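Local coordinates for protein endo-beta-1,4-glucanase (Ampullaria crossean, PDB 5XBU) that probably hydrolyses internal beta-1,4-glucosidic bonds of cellulose, as a glycoside hydrolase family 45 endoglucanase, at residues P23-G33 with Y137-Q146; P48-H56 with D170-C178. All coordinates share one frame; numbering follows the deposited sequence. Where two conformers were deposited one is given.

Contact 1: residues P23-G33 with Y137-Q146; sequences PCASTTRYVDG and YEVHFDLQDQ
The imidazole of His140 lies over the neighbouring strand and overlaps Ser26, Thr27 and Thr28, its ring edge bonded at both nitrogens. This is a parallel pairing in the double-psi beta-barrel of family 45 glycoside hydrolases: strand 23-30 runs beside 140-144 at 29°, with Ser26 to Tyr30 in register with His140 to Gln144. The two strands exchange backbone bonds alternately, weak at Ser26 N to Val139 O and firmer from Phe141 N on Ser26 O (3.0 Å) to Asp145 N on Tyr30 O.

CG of His140 stands opposite the backbone N (chi1 -174°), which carries the ring across to the partner strand. There ND1 shares a hydrogen bond of 2.7 Å with Ser26 OG, which is also bonded to Asn133, while NE2 donates to Thr28 OG1 at 2.8 Å, exactly in the ring plane. Bonds at both nitrogens should restrict rotation of the ring. Thr28 OG1 in turn donates a hydrogen bond to Asp142 OD1 (2.7 Å), meeting that oxygen from above the carboxylate plane. His140, Thr28 and Asp142 thus form a chain of hydrogen bonds.

Tyr30 crosses beside this carboxylate, ring and carboxylate planes 40° apart, and its hydroxyl reaches Asn110. On the reverse side of the sheet Ala25 CB lies 3.7 Å from Phe141 CD2, at the ring edge, and equally far from Val139 CG1. Farther along that side, in the conformer described, Arg29 runs beside Asp145 in a long, doubtful salt bridge; the arginine has a second partner in Glu151. At the N-terminal end one face of the Tyr137 ring covers the backbone of Ala25 and Ser26, and a water accepts from Glu138 N and donates to Cys24 O at 2.7 Å.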
loop_
_atom_site.group_PDB
_atom_site.type_symbol
_atom_site.label_atom_id
_atom_site.label_comp_id
_atom_site.label_asym_id
_atom_site.label_seq_id
_atom_site.Cartn_x
_atom_site.Cartn_y
_atom_site.Cartn_z
ATOM N N PRO A 23 12.464 -5.116 4.781
ATOM C CA PRO A 23 11.339 -4.681 5.601
ATOM C C PRO A 23 10.046 -5.337 5.133
ATOM O O PRO A 23 9.810 -5.510 3.937
ATOM C CB PRO A 23 11.289 -3.176 5.343
ATOM C CG PRO A 23 11.771 -3.045 3.925
ATOM C CD PRO A 23 12.892 -4.078 3.822
ATOM N N CYS A 24 9.201 -5.668 6.104
ATOM C CA CYS A 24 7.887 -6.184 5.797
ATOM C C CYS A 24 6.814 -5.106 5.862
ATOM O O CYS A 24 6.972 -4.067 6.500
ATOM C CB CYS A 24 7.549 -7.341 6.721
ATOM S SG CYS A 24 8.775 -8.655 6.515
ATOM N N ALA A 25 5.703 -5.404 5.208
ATOM C CA ALA A 25 4.506 -4.597 5.245
ATOM C C ALA A 25 3.320 -5.510 5.468
ATOM O O ALA A 25 3.313 -6.670 5.025
ATOM C CB ALA A 25 4.296 -3.830 3.950
ATOM N N SER A 26 2.314 -4.977 6.142
ATOM C CA SER A 26 0.997 -5.587 6.127
ATOM C C SER A 26 0.208 -5.080 4.929
ATOM O O SER A 26 0.522 -4.037 4.339
ATOM C CB SER A 26 0.268 -5.312 7.438
ATOM O OG SER A 26 0.400 -3.962 7.863
ATOM N N THR A 27 -0.817 -5.853 4.559
ATOM C CA THR A 27 -1.709 -5.487 3.483
ATOM C C THR A 27 -3.146 -5.782 3.886
ATOM O O THR A 27 -3.425 -6.686 4.665
ATOM C CB THR A 27 -1.374 -6.198 2.147
ATOM O OG1 THR A 27 -1.748 -7.581 2.197
ATOM C CG2 THR A 27 0.071 -6.079 1.730
ATOM N N THR A 28 -4.063 -5.012 3.293
ATOM C CA THR A 28 -5.498 -5.272 3.311
ATOM C C THR A 28 -6.020 -4.978 1.908
ATOM O O THR A 28 -5.260 -4.590 1.012
ATOM C CB THR A 28 -6.236 -4.454 4.388
ATOM O OG1 THR A 28 -5.902 -3.071 4.277
ATOM C CG2 THR A 28 -5.942 -4.930 5.807
ATOM N N ARG A 29 -7.320 -5.129 1.707
ATOM C CA ARG A 29 -7.943 -4.720 0.461
ATOM C C ARG A 29 -9.067 -3.752 0.777
ATOM O O ARG A 29 -9.655 -3.798 1.865
ATOM C CB ARG A 29 -8.432 -5.921 -0.358
ATOM C CG ARG A 29 -9.307 -6.909 0.412
ATOM C CD ARG A 29 -9.637 -8.137 -0.436
ATOM N NE ARG A 29 -9.660 -9.404 0.270
ATOM C CZ ARG A 29 -10.182 -10.501 -0.256
ATOM N NH1 ARG A 29 -10.174 -11.652 0.405
ATOM N NH2 ARG A 29 -10.741 -10.423 -1.454
ATOM N N TYR A 30 -9.336 -2.858 -0.169
ATOM C CA TYR A 30 -10.377 -1.872 0.008
ATOM C C TYR A 30 -11.086 -1.635 -1.293
ATOM O O TYR A 30 -10.564 -1.918 -2.378
ATOM C CB TYR A 30 -9.857 -0.573 0.572
ATOM C CG TYR A 30 -9.199 0.397 -0.404
ATOM C CD1 TYR A 30 -7.943 0.163 -0.936
ATOM C CD2 TYR A 30 -9.860 1.579 -0.777
ATOM C CE1 TYR A 30 -7.340 1.086 -1.771
ATOM C CE2 TYR A 30 -9.263 2.510 -1.637
ATOM C CZ TYR A 30 -7.996 2.252 -2.106
ATOM O OH TYR A 30 -7.431 3.199 -2.931
ATOM N N VAL A 31 -12.261 -1.033 -1.113
ATOM C CA VAL A 31 -13.171 -0.578 -2.139
ATOM C C VAL A 31 -13.883 0.667 -1.602
ATOM O O VAL A 31 -14.278 0.708 -0.432
ATOM C CB VAL A 31 -14.141 -1.757 -2.310
ATOM C CG1 VAL A 31 -15.561 -1.380 -1.980
ATOM C CG2 VAL A 31 -13.906 -2.436 -3.596
ATOM N N ASP A 32 -14.038 1.703 -2.439
ATOM C CA ASP A 32 -14.805 2.887 -2.024
ATOM C C ASP A 32 -15.223 3.786 -3.185
ATOM O O ASP A 32 -15.992 4.734 -3.003
ATOM C CB ASP A 32 -14.089 3.701 -0.928
ATOM C CG ASP A 32 -12.819 4.402 -1.417
ATOM O OD1 ASP A 32 -12.559 4.474 -2.637
ATOM O OD2 ASP A 32 -12.060 4.888 -0.549
ATOM N N GLY A 33 -14.706 3.475 -4.367
ATOM C CA GLY A 33 -14.840 4.165 -5.634
ATOM C C GLY A 33 -14.511 5.640 -5.700
ATOM O O GLY A 33 -14.937 6.301 -6.649
ATOM N N TYR A 137 4.406 -3.671 11.731
ATOM C CA TYR A 137 4.929 -3.339 10.408
ATOM C C TYR A 137 5.155 -1.843 10.270
ATOM O O TYR A 137 4.337 -1.030 10.713
ATOM C CB TYR A 137 3.976 -3.821 9.293
ATOM C CG TYR A 137 3.775 -5.311 9.371
ATOM C CD1 TYR A 137 4.738 -6.165 8.880
ATOM C CD2 TYR A 137 2.646 -5.828 9.971
ATOM C CE1 TYR A 137 4.595 -7.558 8.990
ATOM C CE2 TYR A 137 2.485 -7.225 10.089
ATOM C CZ TYR A 137 3.456 -8.059 9.582
ATOM O OH TYR A 137 3.263 -9.428 9.735
ATOM N N GLU A 138 6.248 -1.492 9.602
ATOM C CA GLU A 138 6.600 -0.077 9.403
ATOM C C GLU A 138 5.735 0.641 8.382
ATOM O O GLU A 138 5.828 1.869 8.278
ATOM C CB GLU A 138 8.060 0.087 9.010
ATOM C CG GLU A 138 8.388 -0.434 7.645
ATOM C CD GLU A 138 9.773 -0.105 7.157
ATOM O OE1 GLU A 138 10.618 0.369 7.964
ATOM O OE2 GLU A 138 10.013 -0.281 5.939
ATOM N N VAL A 139 4.976 -0.094 7.578
ATOM C CA VAL A 139 4.141 0.480 6.541
ATOM C C VAL A 139 3.032 -0.517 6.256
ATOM O O VAL A 139 3.179 -1.727 6.488
ATOM C CB VAL A 139 4.967 0.806 5.271
ATOM C CG1 VAL A 139 5.465 -0.422 4.581
ATOM C CG2 VAL A 139 4.212 1.721 4.324
ATOM N N HIS A 140 1.915 0.009 5.762
ATOM C CA HIS A 140 0.755 -0.775 5.373
ATOM C C HIS A 140 0.361 -0.389 3.958
ATOM O O HIS A 140 0.346 0.794 3.622
ATOM C CB HIS A 140 -0.403 -0.521 6.313
ATOM C CG HIS A 140 -1.563 -1.402 6.053
ATOM N ND1 HIS A 140 -1.566 -2.704 6.494
ATOM C CD2 HIS A 140 -2.706 -1.193 5.357
ATOM C CE1 HIS A 140 -2.687 -3.259 6.072
ATOM N NE2 HIS A 140 -3.401 -2.373 5.390
ATOM N N PHE A 141 -0.024 -1.370 3.151
ATOM C CA PHE A 141 -0.554 -1.135 1.805
ATOM C C PHE A 141 -1.989 -1.635 1.727
ATOM O O PHE A 141 -2.231 -2.841 1.805
ATOM C CB PHE A 141 0.327 -1.755 0.724
ATOM C CG PHE A 141 1.683 -1.133 0.689
ATOM C CD1 PHE A 141 1.860 0.148 0.152
ATOM C CD2 PHE A 141 2.795 -1.769 1.251
ATOM C CE1 PHE A 141 3.091 0.765 0.173
ATOM C CE2 PHE A 141 4.030 -1.148 1.252
ATOM C CZ PHE A 141 4.188 0.111 0.726
ATOM N N ASP A 142 -2.935 -0.713 1.545
ATOM C CA ASP A 142 -4.319 -1.071 1.285
ATOM C C ASP A 142 -4.459 -1.219 -0.224
ATOM O O ASP A 142 -4.130 -0.301 -0.974
ATOM C CB ASP A 142 -5.252 -0.002 1.853
ATOM C CG ASP A 142 -6.598 -0.547 2.294
ATOM O OD1 ASP A 142 -6.861 -1.747 2.124
ATOM O OD2 ASP A 142 -7.380 0.283 2.806
ATOM N N LEU A 143 -4.920 -2.369 -0.680
ATOM C CA LEU A 143 -4.870 -2.701 -2.094
ATOM C C LEU A 143 -6.265 -2.567 -2.710
ATOM O O LEU A 143 -7.217 -3.191 -2.248
ATOM C CB LEU A 143 -4.347 -4.136 -2.293
ATOM C CG LEU A 143 -3.010 -4.419 -1.561
ATOM C CD1 LEU A 143 -2.607 -5.841 -1.806
ATOM C CD2 LEU A 143 -1.911 -3.458 -1.999
ATOM N N GLN A 144 -6.375 -1.760 -3.765
ATOM C CA GLN A 144 -7.659 -1.551 -4.451
ATOM C C GLN A 144 -8.169 -2.873 -5.020
ATOM O O GLN A 144 -7.439 -3.584 -5.717
ATOM C CB GLN A 144 -7.424 -0.558 -5.578
ATOM C CG GLN A 144 -8.635 -0.289 -6.477
ATOM C CD GLN A 144 -9.787 0.342 -5.752
ATOM O OE1 GLN A 144 -10.788 -0.315 -5.460
ATOM N NE2 GLN A 144 -9.643 1.641 -5.427
ATOM N N ASP A 145 -9.442 -3.174 -4.746
ATOM C CA ASP A 145 -10.026 -4.447 -5.156
ATOM C C ASP A 145 -11.381 -4.262 -5.833
ATOM O O ASP A 145 -12.155 -5.216 -5.897
ATOM C CB ASP A 145 -10.145 -5.405 -3.951
ATOM C CG ASP A 145 -10.407 -6.876 -4.352
ATOM O OD1 ASP A 145 -9.866 -7.378 -5.373
ATOM O OD2 ASP A 145 -11.169 -7.539 -3.624
ATOM N N GLN A 146 -11.676 -3.061 -6.357
ATOM C CA GLN A 146 -13.011 -2.773 -6.887
ATOM C C GLN A 146 -13.474 -3.817 -7.887
ATOM O O GLN A 146 -14.653 -4.185 -7.894
ATOM C CB GLN A 146 -13.067 -1.363 -7.495
ATOM C CG GLN A 146 -14.390 -1.024 -8.233
ATOM C CD GLN A 146 -15.187 0.105 -7.597
ATOM O OE1 GLN A 146 -15.065 0.396 -6.420
ATOM N NE2 GLN A 146 -16.035 0.738 -8.395
HETATM O O HOH W 1 7.945 -3.699 8.977
HETATM O O HOH W 2 -9.387 -1.330 4.009
HETATM O O HOH W 3 -10.466 4.547 -4.751
#

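Contact 2: residues P48-H56 with D170-C178; sequences PFPWNLQKH and DLQANYQQC
Trp51 presents one face of its indole to Asn174 and its N-H edge to Gln177, so that helix 50-54 meets helix 169-175 and the type I turn Tyr175-Cys178 largely through Trp51, with Phe49 and Lys55 on its flanks. Asn174 CB sits 3.4 Å from the centroid of the six-membered ring and only 9° off its normal, a CH-pi contact. The amide of Asn174 continues over the same face, its plane almost parallel to the indole.

The indole N-H is satisfied by Gln177 OE1, with NE1 to OE1 at 2.9 Å. The oxygen lies near the ring plane and is approached on a lone pair in its own carbonyl plane. The Gln177 chain, extended beyond CG, also lays its amide across the Phe49 ring, the two planes 14° apart and OE1 over the ring centre. One amide therefore stacks on one aromatic group while accepting from the edge of another.

Lys55 spends its ammonium on two acceptors. Its long chain, straight beyond CG, brings NZ to 2.7 Å from Asn174 OD1, in the carbonyl plane on a lone pair, and to 2.8 Å from Asp170 OD2, a salt bridge to the anti lone pair. The bond to OD1 helps fix the turn of the amide that lies flat on Trp51. Leu171 CD2 flanks the aliphatic part of the lysine, touching CD at 3.9 Å.

Farther along the rim of the indole, past NE1, Cys178 SG, in disulfide with Cys40, rests 3.6 Å from Trp51 CZ2, a sulfur-aromatic contact at the ring edge. Polar ends and flat faces thus work together: each amide stacks on an aromatic ring while its oxygen accepts a hydrogen bond from Trp51 or Lys55, so the turn of each amide is probably set by stacking and hydrogen bonding together.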
loop_
_atom_site.group_PDB
_atom_site.type_symbol
_atom_site.label_atom_id
_atom_site.label_comp_id
_atom_site.label_asym_id
_atom_site.label_seq_id
_atom_site.Cartn_x
_atom_site.Cartn_y
_atom_site.Cartn_z
ATOM N N PRO A 48 -12.831 8.433 -10.310
ATOM C CA PRO A 48 -11.528 7.909 -10.719
ATOM C C PRO A 48 -11.536 7.547 -12.185
ATOM O O PRO A 48 -12.554 7.129 -12.738
ATOM C CB PRO A 48 -11.355 6.657 -9.844
ATOM C CG PRO A 48 -12.773 6.207 -9.566
ATOM C CD PRO A 48 -13.566 7.491 -9.448
ATOM N N PHE A 49 -10.381 7.641 -12.809
ATOM C CA PHE A 49 -10.219 6.982 -14.092
ATOM C C PHE A 49 -10.464 5.487 -13.919
ATOM O O PHE A 49 -10.068 4.909 -12.896
ATOM C CB PHE A 49 -8.809 7.176 -14.643
ATOM C CG PHE A 49 -8.399 8.614 -14.853
ATOM C CD1 PHE A 49 -9.111 9.447 -15.680
ATOM C CD2 PHE A 49 -7.266 9.119 -14.247
ATOM C CE1 PHE A 49 -8.737 10.757 -15.913
ATOM C CE2 PHE A 49 -6.863 10.419 -14.462
ATOM C CZ PHE A 49 -7.604 11.255 -15.293
ATOM N N PRO A 50 -11.081 4.829 -14.902
ATOM C CA PRO A 50 -11.298 3.383 -14.771
ATOM C C PRO A 50 -10.038 2.618 -14.419
ATOM O O PRO A 50 -10.102 1.677 -13.613
ATOM C CB PRO A 50 -11.891 2.988 -16.136
ATOM C CG PRO A 50 -12.710 4.224 -16.512
ATOM C CD PRO A 50 -11.803 5.393 -16.065
ATOM N N TRP A 51 -8.889 2.970 -15.005
ATOM C CA TRP A 51 -7.679 2.217 -14.684
ATOM C C TRP A 51 -7.368 2.239 -13.193
ATOM O O TRP A 51 -6.756 1.295 -12.670
ATOM C CB TRP A 51 -6.480 2.678 -15.505
ATOM C CG TRP A 51 -6.039 4.105 -15.254
ATOM C CD1 TRP A 51 -6.286 5.183 -16.046
ATOM C CD2 TRP A 51 -5.232 4.585 -14.165
ATOM N NE1 TRP A 51 -5.704 6.297 -15.511
ATOM C CE2 TRP A 51 -5.054 5.958 -14.352
ATOM C CE3 TRP A 51 -4.627 3.969 -13.067
ATOM C CZ2 TRP A 51 -4.316 6.733 -13.462
ATOM C CZ3 TRP A 51 -3.897 4.743 -12.179
ATOM C CH2 TRP A 51 -3.750 6.121 -12.385
ATOM N N ASN A 52 -7.734 3.316 -12.504
ATOM C CA ASN A 52 -7.461 3.455 -11.074
ATOM C C ASN A 52 -8.432 2.661 -10.197
ATOM O O ASN A 52 -8.220 2.543 -8.988
ATOM C CB ASN A 52 -7.424 4.950 -10.727
ATOM C CG ASN A 52 -6.886 5.200 -9.352
ATOM O OD1 ASN A 52 -5.922 4.565 -8.926
ATOM N ND2 ASN A 52 -7.502 6.147 -8.643
ATOM N N LEU A 53 -9.458 2.061 -10.790
ATOM C CA LEU A 53 -10.286 1.057 -10.140
ATOM C C LEU A 53 -9.905 -0.361 -10.532
ATOM O O LEU A 53 -10.270 -1.302 -9.823
ATOM C CB LEU A 53 -11.763 1.296 -10.519
ATOM C CG LEU A 53 -12.337 2.595 -9.980
ATOM C CD1 LEU A 53 -13.759 2.753 -10.445
ATOM C CD2 LEU A 53 -12.259 2.662 -8.445
ATOM N N GLN A 54 -9.191 -0.530 -11.649
ATOM C CA GLN A 54 -8.970 -1.838 -12.264
ATOM C C GLN A 54 -7.582 -2.420 -12.024
ATOM O O GLN A 54 -7.430 -3.655 -12.025
ATOM C CB GLN A 54 -9.153 -1.731 -13.783
ATOM C CG GLN A 54 -10.548 -1.389 -14.222
ATOM C CD GLN A 54 -10.594 -0.878 -15.648
ATOM O OE1 GLN A 54 -9.592 -0.443 -16.210
ATOM N NE2 GLN A 54 -11.782 -0.926 -16.244
ATOM N N LYS A 55 -6.571 -1.570 -11.926
ATOM C CA LYS A 55 -5.175 -1.997 -11.940
ATOM C C LYS A 55 -4.662 -2.254 -10.536
ATOM O O LYS A 55 -5.409 -2.154 -9.567
ATOM C CB LYS A 55 -4.319 -1.004 -12.700
ATOM C CG LYS A 55 -4.614 -0.997 -14.189
ATOM C CD LYS A 55 -3.498 -0.309 -14.952
ATOM C CE LYS A 55 -3.727 -0.333 -16.413
ATOM N NZ LYS A 55 -2.539 0.193 -17.119
ATOM N N HIS A 56 -3.385 -2.641 -10.447
ATOM C CA HIS A 56 -2.721 -2.879 -9.172
ATOM C C HIS A 56 -2.290 -1.522 -8.615
ATOM O O HIS A 56 -1.188 -1.031 -8.887
ATOM C CB HIS A 56 -1.520 -3.780 -9.388
ATOM C CG HIS A 56 -1.874 -5.148 -9.800
ATOM N ND1 HIS A 56 -1.099 -5.874 -10.676
ATOM C CD2 HIS A 56 -2.902 -5.959 -9.444
ATOM C CE1 HIS A 56 -1.659 -7.065 -10.875
ATOM N NE2 HIS A 56 -2.750 -7.143 -10.134
ATOM N N ASP A 170 3.185 1.056 -18.398
ATOM C CA ASP A 170 1.762 1.359 -18.495
ATOM C C ASP A 170 1.284 2.155 -17.288
ATOM O O ASP A 170 0.477 3.080 -17.430
ATOM C CB ASP A 170 0.938 0.086 -18.645
ATOM C CG ASP A 170 1.013 -0.806 -17.424
ATOM O OD1 ASP A 170 2.127 -1.252 -17.083
ATOM O OD2 ASP A 170 -0.044 -1.072 -16.816
ATOM N N LEU A 171 1.779 1.815 -16.093
ATOM C CA LEU A 171 1.391 2.535 -14.884
ATOM C C LEU A 171 1.974 3.934 -14.882
ATOM O O LEU A 171 1.310 4.886 -14.462
ATOM C CB LEU A 171 1.809 1.739 -13.643
ATOM C CG LEU A 171 0.923 0.532 -13.349
ATOM C CD1 LEU A 171 1.560 -0.351 -12.296
ATOM C CD2 LEU A 171 -0.460 0.964 -12.923
ATOM N N GLN A 172 3.197 4.067 -15.377
ATOM C CA GLN A 172 3.814 5.383 -15.476
ATOM C C GLN A 172 3.013 6.296 -16.399
ATOM O O GLN A 172 2.815 7.485 -16.106
ATOM C CB GLN A 172 5.244 5.206 -15.967
ATOM C CG GLN A 172 6.057 6.460 -15.960
ATOM C CD GLN A 172 6.758 6.679 -14.639
ATOM O OE1 GLN A 172 6.451 6.035 -13.634
ATOM N NE2 GLN A 172 7.719 7.587 -14.639
ATOM N N ALA A 173 2.525 5.748 -17.517
ATOM C CA ALA A 173 1.698 6.524 -18.431
ATOM C C ALA A 173 0.348 6.864 -17.816
ATOM O O ALA A 173 -0.158 7.978 -17.991
ATOM C CB ALA A 173 1.539 5.783 -19.759
ATOM N N ASN A 174 -0.263 5.906 -17.109
ATOM C CA ASN A 174 -1.501 6.190 -16.394
ATOM C C ASN A 174 -1.314 7.365 -15.443
ATOM O O ASN A 174 -2.147 8.275 -15.377
ATOM C CB ASN A 174 -1.933 4.972 -15.557
ATOM C CG ASN A 174 -2.497 3.798 -16.355
ATOM O OD1 ASN A 174 -2.285 2.658 -15.958
ATOM N ND2 ASN A 174 -3.258 4.052 -17.408
ATOM N N TYR A 175 -0.226 7.342 -14.661
ATOM C CA TYR A 175 -0.037 8.343 -13.617
ATOM C C TYR A 175 0.078 9.754 -14.197
ATOM O O TYR A 175 -0.277 10.734 -13.539
ATOM C CB TYR A 175 1.197 8.010 -12.746
ATOM C CG TYR A 175 1.243 8.947 -11.562
ATOM C CD1 TYR A 175 0.237 8.915 -10.593
ATOM C CD2 TYR A 175 2.211 9.941 -11.467
ATOM C CE1 TYR A 175 0.179 9.855 -9.575
ATOM C CE2 TYR A 175 2.185 10.878 -10.425
ATOM C CZ TYR A 175 1.158 10.824 -9.513
ATOM O OH TYR A 175 1.095 11.767 -8.511
ATOM N N GLN A 176 0.571 9.863 -15.427
ATOM C CA GLN A 176 0.725 11.165 -16.068
ATOM C C GLN A 176 -0.581 11.927 -16.162
ATOM O O GLN A 176 -0.569 13.159 -16.209
ATOM C CB GLN A 176 1.402 10.995 -17.427
ATOM C CG GLN A 176 2.857 10.620 -17.234
ATOM C CD GLN A 176 3.533 9.995 -18.422
ATOM O OE1 GLN A 176 2.920 9.726 -19.449
ATOM N NE2 GLN A 176 4.832 9.762 -18.276
ATOM N N GLN A 177 -1.714 11.233 -16.186
ATOM C CA GLN A 177 -2.971 11.960 -16.221
ATOM C C GLN A 177 -3.557 12.261 -14.847
ATOM O O GLN A 177 -4.589 12.935 -14.779
ATOM C CB GLN A 177 -3.984 11.421 -17.219
ATOM C CG GLN A 177 -4.485 10.134 -16.821
ATOM C CD GLN A 177 -5.544 9.507 -17.773
ATOM O OE1 GLN A 177 -5.930 8.325 -17.598
ATOM N NE2 GLN A 177 -6.026 10.285 -18.755
ATOM N N CYS A 178 -2.910 11.833 -13.761
ATOM C CA CYS A 178 -3.361 12.239 -12.442
ATOM C C CYS A 178 -2.996 13.687 -12.173
ATOM O O CYS A 178 -1.939 14.181 -12.578
ATOM C CB CYS A 178 -2.726 11.358 -11.370
ATOM S SG CYS A 178 -3.075 9.574 -11.652
#

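Overall arrangement
From the N terminus, the chain first lays down strand 22-30, one half of contact 1, then passes through Gly33 to the short helix 50-54, the first half of contact 2. After strands 57-60, 81-86 and 104-108 it returns as strand 140-144, closing contact 1, and strand 160-165 then leads to helix 169-175, which closes contact 2. The two closures therefore cross, their segments alternating along the chain. Contact 1 lies near the centre of the chain and contact 2 at its periphery, with centres about 17 Å apart. They nevertheless touch: Gly33 packs on Pro48, Gln144 on Asn52 and Leu53, and Gln146 on Leu53, joining the sheet to the helical flank.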